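Local coordinates for protein glucosamine-6-phosphate deaminase (PDB 2BKX) that belongs to the glucosamine-6-phosphate isomerase/6-phosphogluconolactonase family, has a Rossmann-like alpha/beta fold and holds fructose -6-phosphate in its pocket, at residues Gln46-His51 with Phe89-Ser94; Thr126-Leu131 with Ser190-Leu195; Val155-Gln160 with Lys177-Met182; Ser201-Val206 with Ala237-Pro242. All coordinates share one frame; numbering follows the deposited sequence. Where two conformers were deposited one is given.

Contact 1 (Gln46-His51 with Phe89-Ser94); sequences QLIRLH and FQHIDS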
loop_
_atom_site.group_PDB
_atom_site.type_symbol
_atom_site.label_atom_id
_atom_site.label_comp_id
_atom_site.label_asym_id
_atom_site.label_seq_id
_atom_site.Cartn_x
_atom_site.Cartn_y
_atom_site.Cartn_z
ATOM N N GLN A 46 9.994 -4.984 11.088
ATOM C CA GLN A 46 9.888 -4.487 12.431
ATOM C C GLN A 46 8.617 -4.907 13.140
ATOM O O GLN A 46 8.650 -5.116 14.335
ATOM C CB GLN A 46 10.158 -2.976 12.542
ATOM C CG GLN A 46 11.485 -2.579 11.997
ATOM C CD GLN A 46 12.608 -3.336 12.721
ATOM O OE1 GLN A 46 12.719 -3.237 13.956
ATOM N NE2 GLN A 46 13.347 -4.180 11.993
ATOM N N LEU A 47 7.493 -5.005 12.429
ATOM C CA LEU A 47 6.264 -5.590 13.016
ATOM C C LEU A 47 6.440 -6.991 13.530
ATOM O O LEU A 47 5.973 -7.321 14.628
ATOM C CB LEU A 47 5.095 -5.619 12.011
ATOM C CG LEU A 47 4.439 -4.275 11.917
ATOM C CD1 LEU A 47 3.549 -4.221 10.709
ATOM C CD2 LEU A 47 3.611 -3.925 13.209
ATOM N N ILE A 48 7.138 -7.807 12.753
ATOM C CA ILE A 48 7.455 -9.163 13.155
ATOM C C ILE A 48 8.366 -9.139 14.379
ATOM O O ILE A 48 8.187 -9.932 15.297
ATOM C CB ILE A 48 8.062 -9.967 11.997
ATOM C CG1 ILE A 48 7.019 -10.150 10.905
ATOM C CG2 ILE A 48 8.567 -11.328 12.484
ATOM C CD1 ILE A 48 7.657 -10.565 9.598
ATOM N N ARG A 49 9.323 -8.229 14.421
ATOM C CA ARG A 49 10.152 -8.115 15.602
ATOM C C ARG A 49 9.325 -7.811 16.828
ATOM O O ARG A 49 9.580 -8.395 17.882
ATOM C CB ARG A 49 11.162 -7.020 15.359
ATOM C CG ARG A 49 12.417 -7.527 14.741
ATOM C CD ARG A 49 13.397 -8.008 15.831
ATOM N NE ARG A 49 14.698 -8.254 15.241
ATOM C CZ ARG A 49 15.093 -9.408 14.717
ATOM N NH1 ARG A 49 14.294 -10.477 14.725
ATOM N NH2 ARG A 49 16.301 -9.495 14.182
ATOM N N LEU A 50 8.384 -6.870 16.722
ATOM C CA LEU A 50 7.544 -6.490 17.868
ATOM C C LEU A 50 6.697 -7.671 18.350
ATOM O O LEU A 50 6.364 -7.799 19.539
ATOM C CB LEU A 50 6.655 -5.298 17.525
ATOM C CG LEU A 50 7.347 -3.981 17.229
ATOM C CD1 LEU A 50 6.308 -2.941 16.904
ATOM C CD2 LEU A 50 8.270 -3.560 18.355
ATOM N N HIS A 51 6.369 -8.554 17.423
ATOM C CA HIS A 51 5.683 -9.810 17.760
ATOM C C HIS A 51 6.492 -10.572 18.818
ATOM O O HIS A 51 5.908 -11.161 19.763
ATOM C CB HIS A 51 5.510 -10.618 16.435
ATOM C CG HIS A 51 4.675 -11.859 16.536
ATOM N ND1 HIS A 51 3.442 -11.902 17.152
ATOM C CD2 HIS A 51 4.885 -13.097 16.026
ATOM C CE1 HIS A 51 2.943 -13.121 17.026
ATOM N NE2 HIS A 51 3.802 -13.862 16.359
ATOM N N PHE A 89 2.531 -12.681 6.609
ATOM C CA PHE A 89 1.552 -13.578 7.199
ATOM C C PHE A 89 2.187 -14.817 7.778
ATOM O O PHE A 89 1.741 -15.296 8.839
ATOM C CB PHE A 89 0.497 -14.016 6.196
ATOM C CG PHE A 89 -0.231 -12.886 5.489
ATOM C CD1 PHE A 89 -0.369 -11.606 6.046
ATOM C CD2 PHE A 89 -0.846 -13.134 4.261
ATOM C CE1 PHE A 89 -1.075 -10.607 5.361
ATOM C CE2 PHE A 89 -1.549 -12.127 3.588
ATOM C CZ PHE A 89 -1.642 -10.883 4.143
ATOM N N GLN A 90 3.234 -15.332 7.150
ATOM C CA GLN A 90 3.835 -16.592 7.669
ATOM C C GLN A 90 4.495 -16.452 9.042
ATOM O O GLN A 90 4.826 -17.449 9.671
ATOM C CB GLN A 90 4.846 -17.177 6.687
ATOM C CG GLN A 90 6.200 -16.447 6.595
ATOM C CD GLN A 90 7.263 -17.193 5.785
ATOM O OE1 GLN A 90 8.042 -16.581 4.996
ATOM N NE2 GLN A 90 7.331 -18.499 5.989
ATOM N N HIS A 91 4.716 -15.219 9.476
ATOM C CA HIS A 91 5.513 -14.900 10.638
ATOM C C HIS A 91 4.688 -14.409 11.815
ATOM O O HIS A 91 5.261 -14.126 12.867
ATOM C CB HIS A 91 6.545 -13.809 10.259
ATOM C CG HIS A 91 7.527 -14.235 9.232
ATOM N ND1 HIS A 91 8.385 -15.296 9.417
ATOM C CD2 HIS A 91 7.816 -13.724 8.007
ATOM C CE1 HIS A 91 9.134 -15.444 8.336
ATOM N NE2 HIS A 91 8.812 -14.500 7.466
ATOM N N ILE A 92 3.372 -14.323 11.677
ATOM C CA ILE A 92 2.508 -13.771 12.707
ATOM C C ILE A 92 1.394 -14.747 13.099
ATOM O O ILE A 92 1.162 -15.742 12.416
ATOM C CB ILE A 92 1.887 -12.405 12.258
ATOM C CG1 ILE A 92 1.003 -12.567 11.024
ATOM C CG2 ILE A 92 3.001 -11.391 11.987
ATOM C CD1 ILE A 92 0.286 -11.288 10.620
ATOM N N ASP A 93 0.685 -14.442 14.185
ATOM C CA ASP A 93 -0.339 -15.333 14.742
ATOM C C ASP A 93 -1.728 -14.879 14.362
ATOM O O ASP A 93 -2.675 -14.956 15.154
ATOM C CB ASP A 93 -0.204 -15.408 16.290
ATOM C CG ASP A 93 -0.467 -14.053 16.997
ATOM O OD1 ASP A 93 -0.281 -12.993 16.370
ATOM O OD2 ASP A 93 -0.859 -14.048 18.193
ATOM N N SER A 94 -1.887 -14.439 13.120
ATOM C CA SER A 94 -3.198 -14.045 12.607
ATOM C C SER A 94 -4.069 -15.249 12.270
ATOM O O SER A 94 -3.587 -16.373 12.259
ATOM C CB SER A 94 -2.980 -13.172 11.374
ATOM O OG SER A 94 -2.324 -13.915 10.386
#
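His51 and Ile48, one helical turn apart on helix 41-53, meet the loop that follows helix 80-89. The tight part lies round the His51 ring. Its CG stands anti to the backbone N (chi1 -173°), which carries the imidazole across to residues 91-93. Ring carbon CD2 lies 3.3 Å from His91 O, and CE1 lies 3.3 Å from Asp93 OD1. Between them, Ile92 CA makes an off-centre CH-pi contact, 4.3 Å from the His51 ring centroid. The imidazole and carboxylate planes are turned 47° apart. His51 ND1 bonds to Leu56 O instead, while the Asp93 carboxylate is held by Phe58 N, Ser57 OG and Gln59 NE2. The other part lies nearer solvent. Ile48 CD1 rests 3.5 Å from His91 CB and equally near CD2 of that exposed ring. Gln90 CG covers one face of the His91 imidazole. Ile48 CG1 makes a loose apolar contact of 4.3 Å with Ile92 CG2. No hydrogen bond joins the two segments, and Asp93 N is buried without a partner. His91 O and Asp93 OD1 approach ring carbons of His51, not its N-H donors, so helix and loop are joined by van der Waals and weak polar contacts, with the loop 56-59 binding both sides.

Contact 2 (Thr126-Leu131 with Ser190-Leu195); sequences TDIQLL and SKRILL
Gln129 N donates to Arg192 O at 2.8 Å, and Leu194 N donates to Gln129 O at 2.9 Å, nearly straight at 175°. Leu131 N then bonds to Leu194 O. Upstream, Lys191 N reaches Thr126 O at 3.0 Å. Arg192 O is gripped twice. The Gln129 amide comes nearly end-on, whereas Ser190 OG, within the same segment, donates from above the carbonyl plane. Thr126 OG1 lies 2.7 Å from Ser190 OG. Asp127 OD1 forms a long salt bridge of 3.9 Å to Lys191 NZ. The main partner of this carboxylate is Val31 N, and Lys27 NZ makes another salt bridge to OD1. The Gln129, Leu131 and Leu194 bonds join strands 128-131 and 193-197, parallel neighbours in the central sheet of a Rossmann-like alpha/beta fold. The segments 128-131 and 193-195 run 16° apart. On one side of the sheet, Ile128 and Leu130 pack against helix 9-26, while Leu194 touches Thr230 and Leu232 of strand 229-234. The Leu130 and Leu194 side chains lie side by side, and Ile128 CD1 is 4.2 Å from Leu194 CB. On the other side, Leu131 CD1 crosses to Ile193 CG2 at 3.6 Å, and Leu131 CB meets Leu195 CD1. Gln129 also turns to this side. Its chain bends at chi2 (66°), and NE2 donates to Leu130 O with that oxygen in the amide plane.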
loop_
_atom_site.group_PDB
_atom_site.type_symbol
_atom_site.label_atom_id
_atom_site.label_comp_id
_atom_site.label_asym_id
_atom_site.label_seq_id
_atom_site.Cartn_x
_atom_site.Cartn_y
_atom_site.Cartn_z
ATOM N N THR A 126 -11.214 0.366 6.241
ATOM C CA THR A 126 -9.984 0.175 7.028
ATOM C C THR A 126 -9.823 1.138 8.225
ATOM O O THR A 126 -10.234 2.328 8.159
ATOM C CB THR A 126 -8.769 0.255 6.091
ATOM O OG1 THR A 126 -8.695 1.579 5.542
ATOM C CG2 THR A 126 -8.895 -0.752 4.981
ATOM N N ASP A 127 -9.184 0.665 9.297
ATOM C CA ASP A 127 -8.778 1.467 10.423
ATOM C C ASP A 127 -7.494 2.257 10.152
ATOM O O ASP A 127 -7.274 3.351 10.683
ATOM C CB ASP A 127 -8.633 0.616 11.682
ATOM C CG ASP A 127 -9.967 0.132 12.171
ATOM O OD1 ASP A 127 -10.665 0.972 12.764
ATOM O OD2 ASP A 127 -10.356 -1.051 11.892
ATOM N N ILE A 128 -6.598 1.642 9.372
ATOM C CA ILE A 128 -5.433 2.350 8.866
ATOM C C ILE A 128 -5.143 1.808 7.479
ATOM O O ILE A 128 -5.383 0.631 7.238
ATOM C CB ILE A 128 -4.192 2.204 9.772
ATOM C CG1 ILE A 128 -3.091 3.207 9.389
ATOM C CG2 ILE A 128 -3.693 0.751 9.779
ATOM C CD1 ILE A 128 -1.969 3.232 10.421
ATOM N N GLN A 129 -4.631 2.662 6.592
ATOM C CA GLN A 129 -4.255 2.218 5.244
ATOM C C GLN A 129 -2.814 2.651 5.023
ATOM O O GLN A 129 -2.522 3.850 4.970
ATOM C CB GLN A 129 -5.167 2.820 4.182
ATOM C CG GLN A 129 -4.761 2.471 2.762
ATOM C CD GLN A 129 -4.909 1.007 2.449
ATOM O OE1 GLN A 129 -6.038 0.512 2.391
ATOM N NE2 GLN A 129 -3.797 0.306 2.188
ATOM N N LEU A 130 -1.912 1.661 4.907
ATOM C CA LEU A 130 -0.545 1.890 4.491
ATOM C C LEU A 130 -0.483 2.094 2.965
ATOM O O LEU A 130 -1.144 1.392 2.202
ATOM C CB LEU A 130 0.336 0.705 4.887
ATOM C CG LEU A 130 0.591 0.238 6.313
ATOM C CD1 LEU A 130 1.682 -0.859 6.352
ATOM C CD2 LEU A 130 0.947 1.370 7.138
ATOM N N LEU A 131 0.308 3.073 2.542
ATOM C CA LEU A 131 0.506 3.370 1.141
ATOM C C LEU A 131 1.982 3.576 0.872
ATOM O O LEU A 131 2.744 3.992 1.745
ATOM C CB LEU A 131 -0.171 4.701 0.749
ATOM C CG LEU A 131 -1.636 4.797 0.864
ATOM C CD1 LEU A 131 -2.117 6.214 0.512
ATOM C CD2 LEU A 131 -2.349 3.767 -0.014
ATOM N N SER A 190 -10.522 5.164 4.347
ATOM C CA SER A 190 -9.834 4.704 5.530
ATOM C C SER A 190 -9.983 5.723 6.641
ATOM O O SER A 190 -10.000 6.943 6.386
ATOM C CB SER A 190 -8.362 4.537 5.270
ATOM O OG SER A 190 -7.720 3.959 6.406
ATOM N N LYS A 191 -9.965 5.255 7.870
ATOM C CA LYS A 191 -9.972 6.183 8.994
ATOM C C LYS A 191 -8.639 6.962 9.093
ATOM O O LYS A 191 -8.607 8.084 9.558
ATOM C CB LYS A 191 -10.216 5.410 10.293
ATOM C CG LYS A 191 -11.651 4.986 10.538
ATOM C CD LYS A 191 -11.790 4.334 11.957
ATOM C CE LYS A 191 -13.171 4.538 12.611
ATOM N NZ LYS A 191 -13.335 3.629 13.840
ATOM N N ARG A 192 -7.549 6.343 8.689
ATOM C CA ARG A 192 -6.215 6.882 8.909
ATOM C C ARG A 192 -5.310 6.397 7.793
ATOM O O ARG A 192 -5.341 5.207 7.478
ATOM C CB ARG A 192 -5.642 6.396 10.245
ATOM C CG ARG A 192 -4.357 7.014 10.617
ATOM C CD ARG A 192 -3.850 6.571 11.959
ATOM N NE ARG A 192 -2.608 7.294 12.246
ATOM C CZ ARG A 192 -1.913 7.171 13.360
ATOM N NH1 ARG A 192 -2.294 6.331 14.295
ATOM N NH2 ARG A 192 -0.821 7.894 13.517
ATOM N N ILE A 193 -4.518 7.310 7.225
ATOM C CA ILE A 193 -3.603 6.950 6.155
ATOM C C ILE A 193 -2.166 7.132 6.613
ATOM O O ILE A 193 -1.855 8.128 7.260
ATOM C CB ILE A 193 -3.915 7.745 4.867
ATOM C CG1 ILE A 193 -5.303 7.238 4.308
ATOM C CG2 ILE A 193 -2.835 7.552 3.790
ATOM C CD1 ILE A 193 -5.901 7.998 3.245
ATOM N N LEU A 194 -1.321 6.163 6.283
ATOM C CA LEU A 194 0.109 6.213 6.583
ATOM C C LEU A 194 0.850 5.993 5.256
ATOM O O LEU A 194 0.853 4.879 4.736
ATOM C CB LEU A 194 0.470 5.137 7.619
ATOM C CG LEU A 194 1.955 5.015 7.938
ATOM C CD1 LEU A 194 2.522 6.331 8.409
ATOM C CD2 LEU A 194 2.212 3.869 8.952
ATOM N N LEU A 195 1.407 7.081 4.719
ATOM C CA LEU A 195 2.121 7.085 3.447
ATOM C C LEU A 195 3.616 7.058 3.741
ATOM O O LEU A 195 4.142 7.917 4.442
ATOM C CB LEU A 195 1.721 8.299 2.599
ATOM C CG LEU A 195 2.527 8.541 1.335
ATOM C CD1 LEU A 195 2.410 7.403 0.358
ATOM C CD2 LEU A 195 2.075 9.833 0.700
#

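Contact 3 (Val155-Gln160 with Lys177-Met182); sequences VTLNEQ and KKALTM
Val155 and Ala179 satisfy each other through both backbone groups. Val155 N donates to Ala179 O at 2.9 Å, nearly straight at 171°. Ala179 N returns a bond of 2.9 Å to Val155 O and lies in that carbonyl's plane. Two residues on, Leu157 N bonds to Lys177 O at 2.9 Å. Lys177 O has a second donor in a water, which also donates to Leu157 O. The water thus bridges the two carbonyls where the strands part. Strands 153-156 and 178-181 form an antiparallel pair, with Val155 and Ala179 as a hydrogen-bonded pair and Thr156 and Lys178 as a non-hydrogen-bonded one. Strand 178-181 also runs antiparallel to strand 62-69, so this pair extends the main sheet of the Rossmann-like fold. Lys178 is backbone-bonded to Ala70, and Leu180 to Glu68. Thr181 OG1 donates to Met182 O and is also bonded to Phe141 N. Val155 and Ala179 share a face, with Val155 CG2 4.0 Å from Ala179 CB. Leu157, just past the strand, adds CD2 at 3.9 Å from Ala179 CB. Phe141 packs on Ala179 and Leu157. Val155 CG1 lies beside its backbone N (chi1 -61°), which directs it to Thr181 CG2 at 3.8 Å, the side chains crossing at about a right angle. Thr156 and Lys178, on the other face, are exposed: the extended Lys178 chain passes Thr156 OG1, its CE 3.7 Å away.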
loop_
_atom_site.group_PDB
_atom_site.type_symbol
_atom_site.label_atom_id
_atom_site.label_comp_id
_atom_site.label_asym_id
_atom_site.label_seq_id
_atom_site.Cartn_x
_atom_site.Cartn_y
_atom_site.Cartn_z
ATOM N N VAL A 155 -6.830 -1.949 -14.044
ATOM C CA VAL A 155 -6.019 -0.890 -14.626
ATOM C C VAL A 155 -4.948 -1.418 -15.544
ATOM O O VAL A 155 -4.436 -2.524 -15.354
ATOM C CB VAL A 155 -5.362 -0.026 -13.532
ATOM C CG1 VAL A 155 -6.461 0.611 -12.696
ATOM C CG2 VAL A 155 -4.391 -0.855 -12.654
ATOM N N THR A 156 -4.615 -0.601 -16.541
ATOM C CA THR A 156 -3.466 -0.862 -17.386
ATOM C C THR A 156 -2.323 -0.050 -16.790
ATOM O O THR A 156 -2.408 1.162 -16.691
ATOM C CB THR A 156 -3.760 -0.460 -18.852
ATOM O OG1 THR A 156 -4.855 -1.237 -19.316
ATOM C CG2 THR A 156 -2.563 -0.656 -19.767
ATOM N N LEU A 157 -1.259 -0.720 -16.382
ATOM C CA LEU A 157 -0.145 -0.067 -15.758
ATOM C C LEU A 157 0.583 0.870 -16.721
ATOM O O LEU A 157 0.806 0.570 -17.903
ATOM C CB LEU A 157 0.850 -1.083 -15.215
ATOM C CG LEU A 157 0.267 -2.048 -14.178
ATOM C CD1 LEU A 157 1.322 -3.053 -13.782
ATOM C CD2 LEU A 157 -0.205 -1.333 -12.938
ATOM N N ASN A 158 0.970 2.028 -16.208
ATOM C CA ASN A 158 1.778 2.926 -17.023
ATOM C C ASN A 158 3.148 2.320 -17.265
ATOM O O ASN A 158 3.687 1.559 -16.448
ATOM C CB ASN A 158 1.946 4.268 -16.326
ATOM C CG ASN A 158 0.709 5.156 -16.409
ATOM O OD1 ASN A 158 -0.384 4.764 -16.856
ATOM N ND2 ASN A 158 0.897 6.388 -15.969
ATOM N N GLU A 159 3.784 2.706 -18.358
ATOM C CA GLU A 159 5.131 2.208 -18.613
ATOM C C GLU A 159 6.123 2.548 -17.497
ATOM O O GLU A 159 6.991 1.744 -17.169
ATOM C CB GLU A 159 5.640 2.674 -19.983
ATOM C CG GLU A 159 4.725 2.203 -21.162
ATOM C CD GLU A 159 4.229 0.728 -21.119
ATOM O OE1 GLU A 159 4.959 -0.224 -20.749
ATOM O OE2 GLU A 159 3.058 0.499 -21.502
ATOM N N GLN A 160 5.992 3.717 -16.875
ATOM C CA GLN A 160 6.911 4.054 -15.766
ATOM C C GLN A 160 6.810 3.066 -14.606
ATOM O O GLN A 160 7.791 2.775 -13.945
ATOM C CB GLN A 160 6.652 5.455 -15.263
ATOM C CG GLN A 160 7.709 5.972 -14.385
ATOM C CD GLN A 160 7.261 7.183 -13.660
ATOM O OE1 GLN A 160 7.695 8.294 -13.949
ATOM N NE2 GLN A 160 6.355 6.991 -12.741
ATOM N N LYS A 177 1.071 -6.345 -17.600
ATOM C CA LYS A 177 0.548 -5.123 -18.177
ATOM C C LYS A 177 -0.637 -4.542 -17.417
ATOM O O LYS A 177 -0.926 -3.370 -17.551
ATOM C CB LYS A 177 0.175 -5.357 -19.629
ATOM C CG LYS A 177 1.427 -5.518 -20.519
ATOM C CD LYS A 177 1.117 -5.790 -21.951
ATOM C CE LYS A 177 2.408 -5.780 -22.711
ATOM N NZ LYS A 177 2.952 -4.395 -22.852
ATOM N N LYS A 178 -1.326 -5.389 -16.656
ATOM C CA LYS A 178 -2.519 -4.942 -15.941
ATOM C C LYS A 178 -2.501 -5.360 -14.483
ATOM O O LYS A 178 -1.755 -6.249 -14.092
ATOM C CB LYS A 178 -3.801 -5.480 -16.613
ATOM C CG LYS A 178 -3.956 -5.058 -18.105
ATOM C CD LYS A 178 -5.248 -5.561 -18.709
ATOM C CE LYS A 178 -5.596 -4.820 -19.962
ATOM N NZ LYS A 178 -6.965 -5.183 -20.434
ATOM N N ALA A 179 -3.390 -4.743 -13.717
ATOM C CA ALA A 179 -3.510 -5.024 -12.310
ATOM C C ALA A 179 -4.914 -4.735 -11.826
ATOM O O ALA A 179 -5.696 -4.092 -12.510
ATOM C CB ALA A 179 -2.501 -4.206 -11.538
ATOM N N LEU A 180 -5.219 -5.221 -10.632
ATOM C CA LEU A 180 -6.429 -4.907 -9.880
ATOM C C LEU A 180 -6.015 -4.033 -8.701
ATOM O O LEU A 180 -5.054 -4.366 -8.011
ATOM C CB LEU A 180 -7.047 -6.189 -9.329
ATOM C CG LEU A 180 -7.692 -7.099 -10.359
ATOM C CD1 LEU A 180 -6.690 -7.706 -11.320
ATOM C CD2 LEU A 180 -8.445 -8.200 -9.624
ATOM N N THR A 181 -6.690 -2.902 -8.494
ATOM C CA THR A 181 -6.323 -1.993 -7.406
ATOM C C THR A 181 -7.559 -1.392 -6.738
ATOM O O THR A 181 -8.544 -1.060 -7.385
ATOM C CB THR A 181 -5.432 -0.848 -7.935
ATOM O OG1 THR A 181 -4.966 -0.044 -6.838
ATOM C CG2 THR A 181 -6.086 -0.001 -8.967
ATOM N N MET A 182 -7.467 -1.267 -5.433
ATOM C CA MET A 182 -8.372 -0.398 -4.678
ATOM C C MET A 182 -8.346 0.947 -5.347
ATOM O O MET A 182 -7.284 1.387 -5.814
ATOM C CB MET A 182 -7.856 -0.197 -3.288
ATOM C CG MET A 182 -8.129 -1.262 -2.403
ATOM S SD MET A 182 -7.547 -0.683 -0.748
ATOM C CE MET A 182 -7.580 -2.114 -0.510
HETATM O O HOH W 1 0.632 -1.846 -19.272
#

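Contact 4 (Ser201-Val206 with Ala237-Pro242); sequences SKAEAV and AASLRP. With F6R (fructose -6-phosphate), chain C.
This is a water-mediated, largely apolar contact between the start of helix 203-211 and the C-terminal tail that follows strand 229-234. Ala203 and Val206, one turn apart, face the tail. Both close on one carbonyl, that of Ala237. Ala203 CA makes a CA-H...O contact of 3.3 Å to Ala237 O, with an angle of 157° at the hydrogen. Val206 CG2 lies 3.3 Å from the same oxygen. The valine has CG1 anti to its backbone N (chi1 166°), which leaves CG2 beside that N and near the Ala237 carbonyl. Further out, a type I turn from Ala238 to Arg241 brings Leu240 over the helix start. Leu240 CD1 rests 3.9 Å from Ala203 CB, and the Leu240 side chain lies alongside that of Glu204. No direct hydrogen bond joins the segments. A water does so instead. It donates to Ala203 O and to Ala237 O, each at 2.8 Å, and accepts from Leu240 N at 2.9 Å. Beneath, Ile233 and Ile197 of the sheet meet Val206, and Ile197 also touches Ala237. The Lys202 side chain leads to the ligand. It bends at chi2 and chi4, and NZ donates to O2P of fructose -6-phosphate at 2.7 Å. Ile133 O is a second partner of NZ, and Thr39 touches the side chain. The ammonium would partly offset the charge of the phosphate. The tail therefore packs on the helix start whose preceding residue binds that phosphate. The water supplies the polar link between the two segments, and Leu240 O bonds further along the helix to Arg207 NH2.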
loop_
_atom_site.group_PDB
_atom_site.type_symbol
_atom_site.label_atom_id
_atom_site.label_comp_id
_atom_site.label_asym_id
_atom_site.label_seq_id
_atom_site.Cartn_x
_atom_site.Cartn_y
_atom_site.Cartn_z
ATOM N N SER A 201 14.596 8.003 -5.790
ATOM C CA SER A 201 13.658 7.823 -6.882
ATOM C C SER A 201 12.316 8.483 -6.662
ATOM O O SER A 201 11.595 8.684 -7.633
ATOM C CB SER A 201 13.452 6.347 -7.197
ATOM O OG SER A 201 12.566 5.715 -6.295
ATOM N N LYS A 202 11.991 8.810 -5.402
ATOM C CA LYS A 202 10.727 9.428 -5.045
ATOM C C LYS A 202 10.821 10.924 -4.765
ATOM O O LYS A 202 9.814 11.559 -4.401
ATOM C CB LYS A 202 10.138 8.733 -3.807
ATOM C CG LYS A 202 10.023 7.218 -3.944
ATOM C CD LYS A 202 9.218 6.774 -5.167
ATOM C CE LYS A 202 9.098 5.251 -5.250
ATOM N NZ LYS A 202 8.385 4.640 -4.051
ATOM N N ALA A 203 12.019 11.507 -4.889
ATOM C CA ALA A 203 12.197 12.893 -4.497
ATOM C C ALA A 203 11.339 13.859 -5.325
ATOM O O ALA A 203 10.827 14.850 -4.794
ATOM C CB ALA A 203 13.672 13.272 -4.524
ATOM N N GLU A 204 11.183 13.595 -6.617
ATOM C CA GLU A 204 10.305 14.447 -7.434
ATOM C C GLU A 204 8.838 14.321 -7.023
ATOM O O GLU A 204 8.116 15.327 -6.963
ATOM C CB GLU A 204 10.494 14.158 -8.938
ATOM C CG GLU A 204 11.867 14.593 -9.437
ATOM C CD GLU A 204 12.234 14.099 -10.814
ATOM O OE1 GLU A 204 11.339 13.909 -11.670
ATOM O OE2 GLU A 204 13.444 13.894 -11.025
ATOM N N ALA A 205 8.401 13.095 -6.706
ATOM C CA ALA A 205 7.032 12.897 -6.227
ATOM C C ALA A 205 6.804 13.602 -4.887
ATOM O O ALA A 205 5.761 14.196 -4.655
ATOM C CB ALA A 205 6.683 11.449 -6.165
ATOM N N VAL A 206 7.788 13.536 -4.005
ATOM C CA VAL A 206 7.669 14.236 -2.721
ATOM C C VAL A 206 7.485 15.735 -2.956
ATOM O O VAL A 206 6.644 16.376 -2.327
ATOM C CB VAL A 206 8.887 13.955 -1.809
ATOM C CG1 VAL A 206 8.946 14.921 -0.642
ATOM C CG2 VAL A 206 8.841 12.518 -1.310
ATOM N N ALA A 237 14.501 10.846 0.055
ATOM C CA ALA A 237 13.234 11.190 -0.569
ATOM C C ALA A 237 12.867 12.656 -0.392
ATOM O O ALA A 237 12.089 13.171 -1.186
ATOM C CB ALA A 237 12.154 10.300 -0.018
ATOM N N ALA A 238 13.434 13.305 0.628
ATOM C CA ALA A 238 13.127 14.703 0.958
ATOM C C ALA A 238 14.029 15.711 0.256
ATOM O O ALA A 238 13.852 16.906 0.445
ATOM C CB ALA A 238 13.207 14.937 2.470
ATOM N N SER A 239 14.943 15.222 -0.575
ATOM C CA SER A 239 16.054 16.044 -1.089
ATOM C C SER A 239 15.675 17.134 -2.076
ATOM O O SER A 239 16.473 18.042 -2.333
ATOM C CB SER A 239 17.154 15.140 -1.669
ATOM O OG SER A 239 16.727 14.344 -2.778
ATOM N N LEU A 240 14.479 17.071 -2.655
ATOM C CA LEU A 240 14.021 18.076 -3.618
ATOM C C LEU A 240 12.784 18.795 -3.127
ATOM O O LEU A 240 12.053 19.372 -3.921
ATOM C CB LEU A 240 13.776 17.464 -4.998
ATOM C CG LEU A 240 14.954 16.791 -5.653
ATOM C CD1 LEU A 240 14.554 16.158 -6.938
ATOM C CD2 LEU A 240 16.072 17.820 -5.925
ATOM N N ARG A 241 12.548 18.786 -1.827
ATOM C CA ARG A 241 11.304 19.380 -1.329
ATOM C C ARG A 241 11.312 20.885 -1.615
ATOM O O ARG A 241 12.376 21.479 -1.775
ATOM C CB ARG A 241 11.089 19.061 0.144
ATOM C CG ARG A 241 12.073 19.717 1.044
ATOM C CD ARG A 241 11.857 19.260 2.472
ATOM N NE ARG A 241 10.527 19.588 2.990
ATOM C CZ ARG A 241 10.000 19.051 4.097
ATOM N NH1 ARG A 241 10.687 18.152 4.802
ATOM N NH2 ARG A 241 8.781 19.405 4.490
ATOM N N PRO A 242 10.136 21.519 -1.727
ATOM C CA PRO A 242 10.077 22.945 -2.066
ATOM C C PRO A 242 10.542 23.852 -0.941
ATOM O O PRO A 242 10.687 23.393 0.197
ATOM C CB PRO A 242 8.598 23.162 -2.386
ATOM C CG PRO A 242 7.890 22.024 -1.805
ATOM C CD PRO A 242 8.803 20.906 -1.626
HETATM C C1 F6R C . 1.813 -1.019 -3.111
HETATM C C2 F6R C . 1.299 -0.124 -4.221
HETATM C C3 F6R C . 2.160 0.802 -5.091
HETATM C C4 F6R C . 3.567 1.062 -4.516
HETATM C C5 F6R C . 4.407 2.005 -5.363
HETATM C C6 F6R C . 5.804 2.187 -4.783
HETATM O O1 F6R C . 0.864 -2.045 -2.761
HETATM O O2 F6R C . 0.100 -0.114 -4.392
HETATM O O3 F6R C . 1.528 2.068 -5.160
HETATM O O4 F6R C . 3.419 1.611 -3.211
HETATM O O5 F6R C . 4.484 1.574 -6.716
HETATM O O6 F6R C . 6.499 0.933 -4.866
HETATM P P F6R C . 7.896 0.769 -4.112
HETATM O O1P F6R C . 7.593 0.776 -2.639
HETATM O O2P F6R C . 8.720 1.968 -4.500
HETATM O O3P F6R C . 8.474 -0.534 -4.560
HETATM O O HOH W 2 12.006 15.676 -2.338
#

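Overall arrangement
All four contacts belong to one chain built round a mixed, mainly parallel sheet. Contact 2 lies near the middle of the sheet, its centre about 9 Å from that of the chain. Contact 3 joins the antiparallel strands of the same sheet and is nested, along the chain, within the loop that contact 2 closes. The two touch where Gln129 meets Met182, though their centres are about 21 Å apart. Contact 1 comes first in sequence, at the surface. Contact 4 comes last, and its helix 203-211 follows strand 193-197 of contact 2. The centres of contacts 1 and 4 are about 31 Å apart. The fructose -6-phosphate is bound by Lys202 of contact 4 and lies about 6 Å from side chains of contacts 2 and 3.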